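Local coordinates for protein sensor histidine kinase CitA (Klebsiella pneumoniae, PDB 1P0Z) that senses citrate in the periplasm through this PAS-like domain of a membrane histidine kinase and probably activates its partner CitB by phosphorylation, at residues E27-R32 with K114-V119; I53-G56 with R62-H65; G77-E82 with R103-I108. All blocks are in the same frame, centred on the assembly; numbering follows the deposited sequence. Where two conformers were deposited one is given.

Contact 1 (E27-R32 with K114-V119); sequences EAVQKR and KVIGIV
Ile116 carries almost all of this contact, reaching from its strand to the last turn of helix 23-30, where Val29 and Gln30 receive it. Its CG1 branch stands between the backbone N and the carbonyl carbon (chi1 61°), and the extended chain beyond it brings CD1 to the helix. There CD1 meets CG of Gln30 at 3.5 Å, touching the aliphatic part of that exposed side chain below its amide; this holds for one of the two conformers of Gln30. The same methyl lies 4.1 Å from CG1 of Val29, a looser apolar contact. The backbone joins in as well: the carbonyl O of Ile116 is 3.5 Å from Val29 CG1, so this one methyl touches both the backbone and the side chain of the isoleucine. Gly117 follows with phi 171° and psi -167°, backbone angles that leave no room for a side chain beside the Ile116 carbonyl. Farther along, Ile118 turns to the other side of the sheet, toward Ala83 and Leu84 of helix 81-86. Arg32, with its positive phi, closes the helix in a Schellman motif, and its guanidinium pairs with Asp57. Ile116 and Gly117 together face Ile108 in a classic beta bulge, and the helix C-terminus packs against that bulge in the antiparallel sheet of this PAS-like domain.

Contact 2 (I53-G56 with R62-H65); sequences ITVG and RLYH. With FLC (citrate anion), chain K.
Thr54, Arg62 and His65 converge on one citrate, while Val55 and Tyr64 pack on the other face of the hairpin. Thr54 OG1 and Arg62 NE both donate to citrate OB1, at 2.9 Å and 3.0 Å. The extended arginine carries its guanidinium edge-on to the same carboxylate, where NH2 reaches OB2 at 2.8 Å, nearly straight (169°), and the two N-H groups fix how the carboxylate is turned. His65 presents its ring edge to a second carboxylate, NE2 to OA1 at 2.9 Å; its ND1 is bonded to the backbone N of Asn67, which holds the ring's rotation. The Thr54 side chain crosses that of His65 at a slant, with OG1 3.4 Å from CD2. Both Arg62 and His65 are established citrate ligands. Opposite, the Val55 and Tyr64 side chains cross, CB to CB 3.9 Å, and Tyr64, with CG anti to the backbone N (chi1 178°), turns a ring edge to the carbonyl O of Ile53, 3.3 Å from CD1. Leu63 and Tyr64 both face Val55 in a classic bulge: Val55 O accepts from both their N atoms, from the same face of its plane, and Val55 N returns a bond to Tyr64 O. Leu63 and Tyr64 lie against helix 34-47, where Asp42 takes the tyrosine hydroxyl, and strand 52-57 continues the sheet into strand 115-124 through Thr54 with Ser120 and Gly56 with Ile118.

Contact 3 (G77-E82 with R103-I108); sequences GGDSDE and RGKSPI. With NA (sodium ion), chain L; OMO (Mo(VI)(=O)(oh)2 cluster), chain N.
Lys105 and Arg103 both reach across to the carboxylate of Asp79, and each takes a different oxygen. Lys105 NZ lies 2.8 Å from Asp79 OD1, which it meets from well above the carboxylate plane, 57° out of it. The same ammonium donates to Ser80 OG at 2.8 Å and to OG2 of the bound citrate, so three oxygens grip the buried charge. Arg103 NH1 is 2.9 Å from Asp79 OD2, a weak, bent bond (129° at the hydrogen), with the carboxylate and guanidinium planes turned 46° against each other. NH1 gives a better directed bond to OR1 of the molybdenum oxo cluster at 2.9 Å, and Gly77 N closes on the cluster's OM2 at 3.0 Å. Citrate in turn chelates the molybdenum through OHB, the oxygen on its central carbon, 2.1 Å from the metal, and through OB2 and OG1.

In the next shell, Ser92 OG bonds to Asp79 OD2 and Tyr90 OH to the Asp79 carbonyl, tying the loop to strand 90-96. Ser101 OG holds Arg103 NE, and Arg94 NE adds its own bond to the cluster. The Lys105 chain bends at chi2, which brings CE alongside Asp79, near OD2 and the carbonyl O, before NZ reaches its partners. Farther along the strand, Ser106 OG and the carbonyl O of Pro107, each 2.4 Å away, bind a sodium ion completed by three waters and Ser20.

Arg103 and Lys105 are established citrate ligands, and the acid between them would be expected to temper their combined charge. Here the salt-bridge network of Asp79, Arg103 and Lys105 lines one side of the anion-binding pocket of this periplasmic PAS-like sensor domain.

All three contacts draw on one five-stranded antiparallel sheet. Contact 1 closes the longest loop of the three, and contacts 2 and 3 are nested inside it one after the other. Strand 115-124 of contact 1 runs between strand 52-57 of contact 2 and strand 101-109 of contact 3, with backbone bonds to each. Centres of contacts 1 and 2 lie about 11 Å apart, as do those of 2 and 3, and 1 and 3 about 14 Å. Contacts 2 and 3 supply citrate ligands from two separate parts of the sheet, so the pocket is assembled from elements distant in sequence; contact 1 packs helix 23-30 against the sheet away from those ligands.

Contact 1 (E27-R32 with K114-V119)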
loop_
_atom_site.group_PDB
_atom_site.type_symbol
_atom_site.label_atom_id
_atom_site.label_comp_id
_atom_site.label_asym_id
_atom_site.label_seq_id
_atom_site.Cartn_x
_atom_site.Cartn_y
_atom_site.Cartn_z
ATOM N N GLU A 27 -2.411 14.365 5.124
ATOM C CA GLU A 27 -1.886 15.236 6.183
ATOM C C GLU A 27 -0.920 14.541 7.135
ATOM O O GLU A 27 0.153 15.089 7.442
ATOM C CB GLU A 27 -3.024 15.853 7.004
ATOM C CG GLU A 27 -2.504 16.807 8.100
ATOM C CD GLU A 27 -3.611 17.500 8.863
ATOM O OE1 GLU A 27 -4.379 18.255 8.234
ATOM O OE2 GLU A 27 -3.712 17.295 10.092
ATOM N N ALA A 28 -1.272 13.333 7.577
ATOM C CA ALA A 28 -0.427 12.601 8.505
ATOM C C ALA A 28 0.922 12.276 7.855
ATOM O O ALA A 28 1.961 12.290 8.524
ATOM C CB ALA A 28 -1.136 11.321 8.971
ATOM N N VAL A 29 0.920 12.004 6.549
ATOM C CA VAL A 29 2.173 11.703 5.865
ATOM C C VAL A 29 3.052 12.964 5.721
ATOM O O VAL A 29 4.265 12.898 5.887
ATOM C CB VAL A 29 1.895 11.070 4.464
ATOM C CG1 VAL A 29 3.177 10.984 3.620
ATOM C CG2 VAL A 29 1.317 9.661 4.661
ATOM N N GLN A 30 2.435 14.097 5.390
ATOM C CA GLN A 30 3.155 15.359 5.233
ATOM C C GLN A 30 3.854 15.710 6.536
ATOM O O GLN A 30 4.983 16.194 6.528
ATOM C CB GLN A 30 2.189 16.491 4.844
ATOM C CG GLN A 30 1.625 16.335 3.447
ATOM C CD GLN A 30 0.639 17.418 3.056
ATOM O OE1 GLN A 30 -0.319 17.706 3.782
ATOM N NE2 GLN A 30 0.859 18.011 1.885
ATOM N N LYS A 31 3.169 15.450 7.648
ATOM C CA LYS A 31 3.690 15.722 8.991
ATOM C C LYS A 31 4.579 14.616 9.560
ATOM O O LYS A 31 5.193 14.787 10.627
ATOM C CB LYS A 31 2.524 15.927 9.964
ATOM C CG LYS A 31 1.669 17.145 9.686
ATOM C CD LYS A 31 0.487 17.181 10.608
ATOM C CE LYS A 31 -0.360 18.417 10.358
ATOM N NZ LYS A 31 -1.589 18.401 11.192
ATOM N N ARG A 32 4.620 13.487 8.858
ATOM C CA ARG A 32 5.384 12.307 9.246
ATOM C C ARG A 32 4.965 11.877 10.644
ATOM O O ARG A 32 5.791 11.511 11.485
ATOM C CB ARG A 32 6.895 12.582 9.183
ATOM C CG ARG A 32 7.412 12.901 7.781
ATOM C CD ARG A 32 8.950 12.928 7.723
ATOM N NE ARG A 32 9.561 11.603 7.863
ATOM C CZ ARG A 32 9.659 10.720 6.867
ATOM N NH1 ARG A 32 9.187 11.025 5.663
ATOM N NH2 ARG A 32 10.237 9.537 7.068
ATOM N N LYS A 114 1.768 16.527 -6.346
ATOM C CA LYS A 114 3.100 16.015 -6.041
ATOM C C LYS A 114 3.002 14.689 -5.287
ATOM O O LYS A 114 2.270 14.588 -4.339
ATOM C CB LYS A 114 3.860 17.009 -5.158
ATOM C CG LYS A 114 5.320 16.630 -4.945
ATOM C CD LYS A 114 6.048 17.651 -4.095
ATOM C CE LYS A 114 5.701 17.489 -2.645
ATOM N NZ LYS A 114 6.495 18.480 -1.806
ATOM N N VAL A 115 3.770 13.689 -5.692
ATOM C CA VAL A 115 3.731 12.432 -4.941
ATOM C C VAL A 115 4.499 12.590 -3.619
ATOM O O VAL A 115 5.680 12.993 -3.596
ATOM C CB VAL A 115 4.371 11.287 -5.750
ATOM C CG1 VAL A 115 4.392 10.001 -4.893
ATOM C CG2 VAL A 115 3.594 11.074 -7.038
ATOM N N ILE A 116 3.838 12.264 -2.511
ATOM C CA ILE A 116 4.477 12.342 -1.198
ATOM C C ILE A 116 4.558 10.975 -0.519
ATOM O O ILE A 116 4.989 10.857 0.641
ATOM C CB ILE A 116 3.743 13.354 -0.255
ATOM C CG1 ILE A 116 2.285 12.927 -0.025
ATOM C CG2 ILE A 116 3.823 14.782 -0.882
ATOM C CD1 ILE A 116 1.542 13.770 1.067
ATOM N N GLY A 117 4.109 9.941 -1.226
ATOM C CA GLY A 117 4.179 8.622 -0.596
ATOM C C GLY A 117 3.428 7.586 -1.419
ATOM O O GLY A 117 3.038 7.835 -2.555
ATOM N N ILE A 118 3.203 6.424 -0.812
ATOM C CA ILE A 118 2.564 5.317 -1.532
ATOM C C ILE A 118 1.764 4.441 -0.550
ATOM O O ILE A 118 2.115 4.290 0.614
ATOM C CB ILE A 118 3.671 4.451 -2.218
ATOM C CG1 ILE A 118 3.064 3.285 -3.010
ATOM C CG2 ILE A 118 4.684 3.943 -1.156
ATOM C CD1 ILE A 118 4.144 2.506 -3.862
ATOM N N VAL A 119 0.681 3.862 -1.048
ATOM C CA VAL A 119 -0.089 2.896 -0.254
ATOM C C VAL A 119 -0.089 1.597 -1.070
ATOM O O VAL A 119 -0.279 1.623 -2.285
ATOM C CB VAL A 119 -1.564 3.319 -0.076
ATOM C CG1 VAL A 119 -2.373 2.171 0.578
ATOM C CG2 VAL A 119 -1.636 4.589 0.792
#

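Contact 2 (I53-G56 with R62-H65)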
loop_
_atom_site.group_PDB
_atom_site.type_symbol
_atom_site.label_atom_id
_atom_site.label_comp_id
_atom_site.label_asym_id
_atom_site.label_seq_id
_atom_site.Cartn_x
_atom_site.Cartn_y
_atom_site.Cartn_z
ATOM N N ILE A 53 -1.373 -3.907 4.727
ATOM C CA ILE A 53 -1.365 -2.603 4.085
ATOM C C ILE A 53 -0.035 -1.990 4.510
ATOM O O ILE A 53 0.307 -2.009 5.698
ATOM C CB ILE A 53 -2.492 -1.667 4.589
ATOM C CG1 ILE A 53 -3.844 -2.309 4.305
ATOM C CG2 ILE A 53 -2.346 -0.291 3.911
ATOM C CD1 ILE A 53 -5.044 -1.517 4.862
ATOM N N THR A 54 0.695 -1.443 3.542
ATOM C CA THR A 54 1.954 -0.779 3.812
ATOM C C THR A 54 1.835 0.663 3.331
ATOM O O THR A 54 1.234 0.917 2.269
ATOM C CB THR A 54 3.129 -1.441 3.004
ATOM O OG1 THR A 54 3.358 -2.771 3.493
ATOM C CG2 THR A 54 4.442 -0.603 3.151
ATOM N N VAL A 55 2.387 1.610 4.104
ATOM C CA VAL A 55 2.380 3.006 3.686
ATOM C C VAL A 55 3.839 3.464 3.672
ATOM O O VAL A 55 4.584 3.212 4.643
ATOM C CB VAL A 55 1.606 3.930 4.659
ATOM C CG1 VAL A 55 1.703 5.392 4.135
ATOM C CG2 VAL A 55 0.121 3.476 4.761
ATOM N N GLY A 56 4.243 4.066 2.556
ATOM C CA GLY A 56 5.616 4.550 2.476
ATOM C C GLY A 56 5.668 6.043 2.170
ATOM O O GLY A 56 4.693 6.621 1.670
ATOM N N ARG A 62 9.232 3.122 4.808
ATOM C CA ARG A 62 7.938 2.784 5.411
ATOM C C ARG A 62 7.536 3.628 6.608
ATOM O O ARG A 62 8.319 3.821 7.539
ATOM C CB ARG A 62 7.890 1.305 5.808
ATOM C CG ARG A 62 8.114 0.343 4.630
ATOM C CD ARG A 62 7.773 -1.102 5.081
ATOM N NE ARG A 62 8.203 -2.083 4.075
ATOM C CZ ARG A 62 9.452 -2.543 3.994
ATOM N NH1 ARG A 62 10.384 -2.125 4.866
ATOM N NH2 ARG A 62 9.779 -3.392 3.035
ATOM N N LEU A 63 6.312 4.149 6.537
ATOM C CA LEU A 63 5.716 4.913 7.614
ATOM C C LEU A 63 4.754 3.995 8.390
ATOM O O LEU A 63 4.364 4.294 9.527
ATOM C CB LEU A 63 4.949 6.119 7.059
ATOM C CG LEU A 63 5.779 7.086 6.221
ATOM C CD1 LEU A 63 4.883 8.169 5.642
ATOM C CD2 LEU A 63 6.900 7.689 7.072
ATOM N N TYR A 64 4.367 2.877 7.752
ATOM C CA TYR A 64 3.485 1.903 8.382
ATOM C C TYR A 64 3.672 0.545 7.737
ATOM O O TYR A 64 3.809 0.453 6.510
ATOM C CB TYR A 64 1.998 2.321 8.226
ATOM C CG TYR A 64 1.013 1.315 8.825
ATOM C CD1 TYR A 64 0.590 0.196 8.094
ATOM C CD2 TYR A 64 0.496 1.494 10.119
ATOM C CE1 TYR A 64 -0.331 -0.720 8.639
ATOM C CE2 TYR A 64 -0.422 0.592 10.676
ATOM C CZ TYR A 64 -0.836 -0.505 9.933
ATOM O OH TYR A 64 -1.793 -1.325 10.466
ATOM N N HIS A 65 3.691 -0.494 8.573
ATOM C CA HIS A 65 3.769 -1.871 8.106
ATOM C C HIS A 65 3.125 -2.706 9.217
ATOM O O HIS A 65 3.090 -2.282 10.394
ATOM C CB HIS A 65 5.231 -2.289 7.878
ATOM C CG HIS A 65 5.386 -3.576 7.125
ATOM N ND1 HIS A 65 5.287 -4.820 7.727
ATOM C CD2 HIS A 65 5.669 -3.809 5.822
ATOM C CE1 HIS A 65 5.509 -5.760 6.824
ATOM N NE2 HIS A 65 5.744 -5.176 5.661
HETATM C CAC FLC K . 5.758 -7.296 2.674
HETATM C CA FLC K . 4.801 -6.310 1.949
HETATM C CB FLC K . 5.585 -5.274 1.012
HETATM C CBC FLC K . 6.475 -4.239 1.793
HETATM C CG FLC K . 4.542 -4.548 0.033
HETATM C CGC FLC K . 5.100 -3.526 -0.982
HETATM O OA1 FLC K . 6.570 -6.864 3.474
HETATM O OA2 FLC K . 5.657 -8.469 2.306
HETATM O OB1 FLC K . 5.992 -3.625 2.747
HETATM O OB2 FLC K . 7.634 -4.036 1.362
HETATM O OG1 FLC K . 6.361 -3.469 -1.215
HETATM O OG2 FLC K . 4.284 -2.801 -1.503
HETATM O OHB FLC K . 6.480 -5.952 0.117
#

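Contact 3 (G77-E82 with R103-I108)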
loop_
_atom_site.group_PDB
_atom_site.type_symbol
_atom_site.label_atom_id
_atom_site.label_comp_id
_atom_site.label_asym_id
_atom_site.label_seq_id
_atom_site.Cartn_x
_atom_site.Cartn_y
_atom_site.Cartn_z
ATOM N N GLY A 77 11.528 -3.854 -2.614
ATOM C CA GLY A 77 11.029 -4.830 -3.575
ATOM C C GLY A 77 11.209 -4.456 -5.025
ATOM O O GLY A 77 11.251 -5.340 -5.889
ATOM N N GLY A 78 11.322 -3.163 -5.312
ATOM C CA GLY A 78 11.500 -2.744 -6.688
ATOM C C GLY A 78 10.245 -2.555 -7.511
ATOM O O GLY A 78 10.330 -2.237 -8.696
ATOM N N ASP A 79 9.079 -2.730 -6.879
ATOM C CA ASP A 79 7.838 -2.587 -7.641
ATOM C C ASP A 79 7.032 -1.372 -7.182
ATOM O O ASP A 79 5.813 -1.309 -7.400
ATOM C CB ASP A 79 6.997 -3.877 -7.546
ATOM C CG ASP A 79 6.421 -4.144 -6.124
ATOM O OD1 ASP A 79 6.984 -3.665 -5.109
ATOM O OD2 ASP A 79 5.369 -4.849 -6.031
ATOM N N SER A 80 7.710 -0.395 -6.596
ATOM C CA SER A 80 7.017 0.801 -6.124
ATOM C C SER A 80 7.393 2.032 -6.967
ATOM O O SER A 80 6.777 3.085 -6.831
ATOM C CB SER A 80 7.364 1.089 -4.652
ATOM O OG SER A 80 6.938 0.030 -3.806
ATOM N N ASP A 81 8.379 1.878 -7.856
ATOM C CA ASP A 81 8.835 3.029 -8.634
ATOM C C ASP A 81 7.791 3.715 -9.476
ATOM O O ASP A 81 7.750 4.959 -9.522
ATOM C CB ASP A 81 10.004 2.611 -9.525
ATOM C CG ASP A 81 11.319 2.580 -8.760
ATOM O OD1 ASP A 81 11.284 2.364 -7.519
ATOM O OD2 ASP A 81 12.383 2.767 -9.398
ATOM N N GLU A 82 6.925 2.927 -10.127
ATOM C CA GLU A 82 5.960 3.575 -11.001
ATOM C C GLU A 82 4.968 4.456 -10.245
ATOM O O GLU A 82 4.499 5.459 -10.790
ATOM C CB GLU A 82 5.288 2.550 -11.915
ATOM C CG GLU A 82 6.359 1.875 -12.836
ATOM C CD GLU A 82 7.283 2.902 -13.555
ATOM O OE1 GLU A 82 6.808 3.957 -14.064
ATOM O OE2 GLU A 82 8.519 2.650 -13.621
ATOM N N ARG A 103 -0.462 -7.063 -5.043
ATOM C CA ARG A 103 -0.521 -5.755 -4.389
ATOM C C ARG A 103 -1.255 -4.774 -5.253
ATOM O O ARG A 103 -1.084 -4.804 -6.470
ATOM C CB ARG A 103 0.882 -5.130 -4.225
ATOM C CG ARG A 103 1.865 -5.973 -3.423
ATOM C CD ARG A 103 2.819 -6.850 -4.367
ATOM N NE ARG A 103 3.666 -7.531 -3.392
ATOM C CZ ARG A 103 4.793 -7.015 -2.879
ATOM N NH1 ARG A 103 5.249 -5.853 -3.311
ATOM N NH2 ARG A 103 5.375 -7.621 -1.812
ATOM N N GLY A 104 -2.067 -3.944 -4.630
ATOM C CA GLY A 104 -2.657 -2.829 -5.370
ATOM C C GLY A 104 -1.840 -1.649 -4.818
ATOM O O GLY A 104 -1.755 -1.489 -3.600
ATOM N N LYS A 105 -1.242 -0.836 -5.701
ATOM C CA LYS A 105 -0.399 0.288 -5.292
ATOM C C LYS A 105 -0.931 1.567 -5.862
ATOM O O LYS A 105 -1.426 1.581 -6.984
ATOM C CB LYS A 105 1.010 0.109 -5.826
ATOM C CG LYS A 105 1.657 -1.273 -5.487
ATOM C CD LYS A 105 2.990 -1.053 -4.780
ATOM C CE LYS A 105 3.774 -2.308 -4.745
ATOM N NZ LYS A 105 5.010 -2.042 -3.963
ATOM N N SER A 106 -0.851 2.644 -5.067
ATOM C CA SER A 106 -1.326 3.945 -5.584
ATOM C C SER A 106 -0.537 5.010 -4.825
ATOM O O SER A 106 -0.289 4.875 -3.616
ATOM C CB SER A 106 -2.836 4.098 -5.285
ATOM O OG SER A 106 -3.331 5.295 -5.900
ATOM N N PRO A 107 -0.179 6.119 -5.505
ATOM C CA PRO A 107 0.586 7.162 -4.807
ATOM C C PRO A 107 -0.326 7.979 -3.901
ATOM O O PRO A 107 -1.551 8.045 -4.119
ATOM C CB PRO A 107 1.089 8.060 -5.955
ATOM C CG PRO A 107 0.008 7.928 -7.025
ATOM C CD PRO A 107 -0.382 6.426 -6.929
ATOM N N ILE A 108 0.243 8.530 -2.844
ATOM C CA ILE A 108 -0.481 9.464 -1.969
ATOM C C ILE A 108 0.061 10.804 -2.509
ATOM O O ILE A 108 1.278 10.978 -2.605
ATOM C CB ILE A 108 -0.052 9.340 -0.500
ATOM C CG1 ILE A 108 -0.193 7.895 -0.012
ATOM C CG2 ILE A 108 -0.892 10.298 0.344
ATOM C CD1 ILE A 108 0.350 7.679 1.417
HETATM NA NA NA L . -3.653 7.562 -5.130
HETATM O OM1 OMO N . 9.381 -5.944 0.064
HETATM MO MO OMO N . 8.077 -4.820 -0.687
HETATM O OR1 OMO N . 7.932 -5.531 -2.238
HETATM O OM2 OMO N . 9.050 -3.402 -0.979
HETATM O O HOH W 1 -3.608 8.055 -7.591
HETATM O O HOH W 2 -3.854 10.033 -5.017
HETATM O O HOH W 3 -6.021 7.571 -5.280
#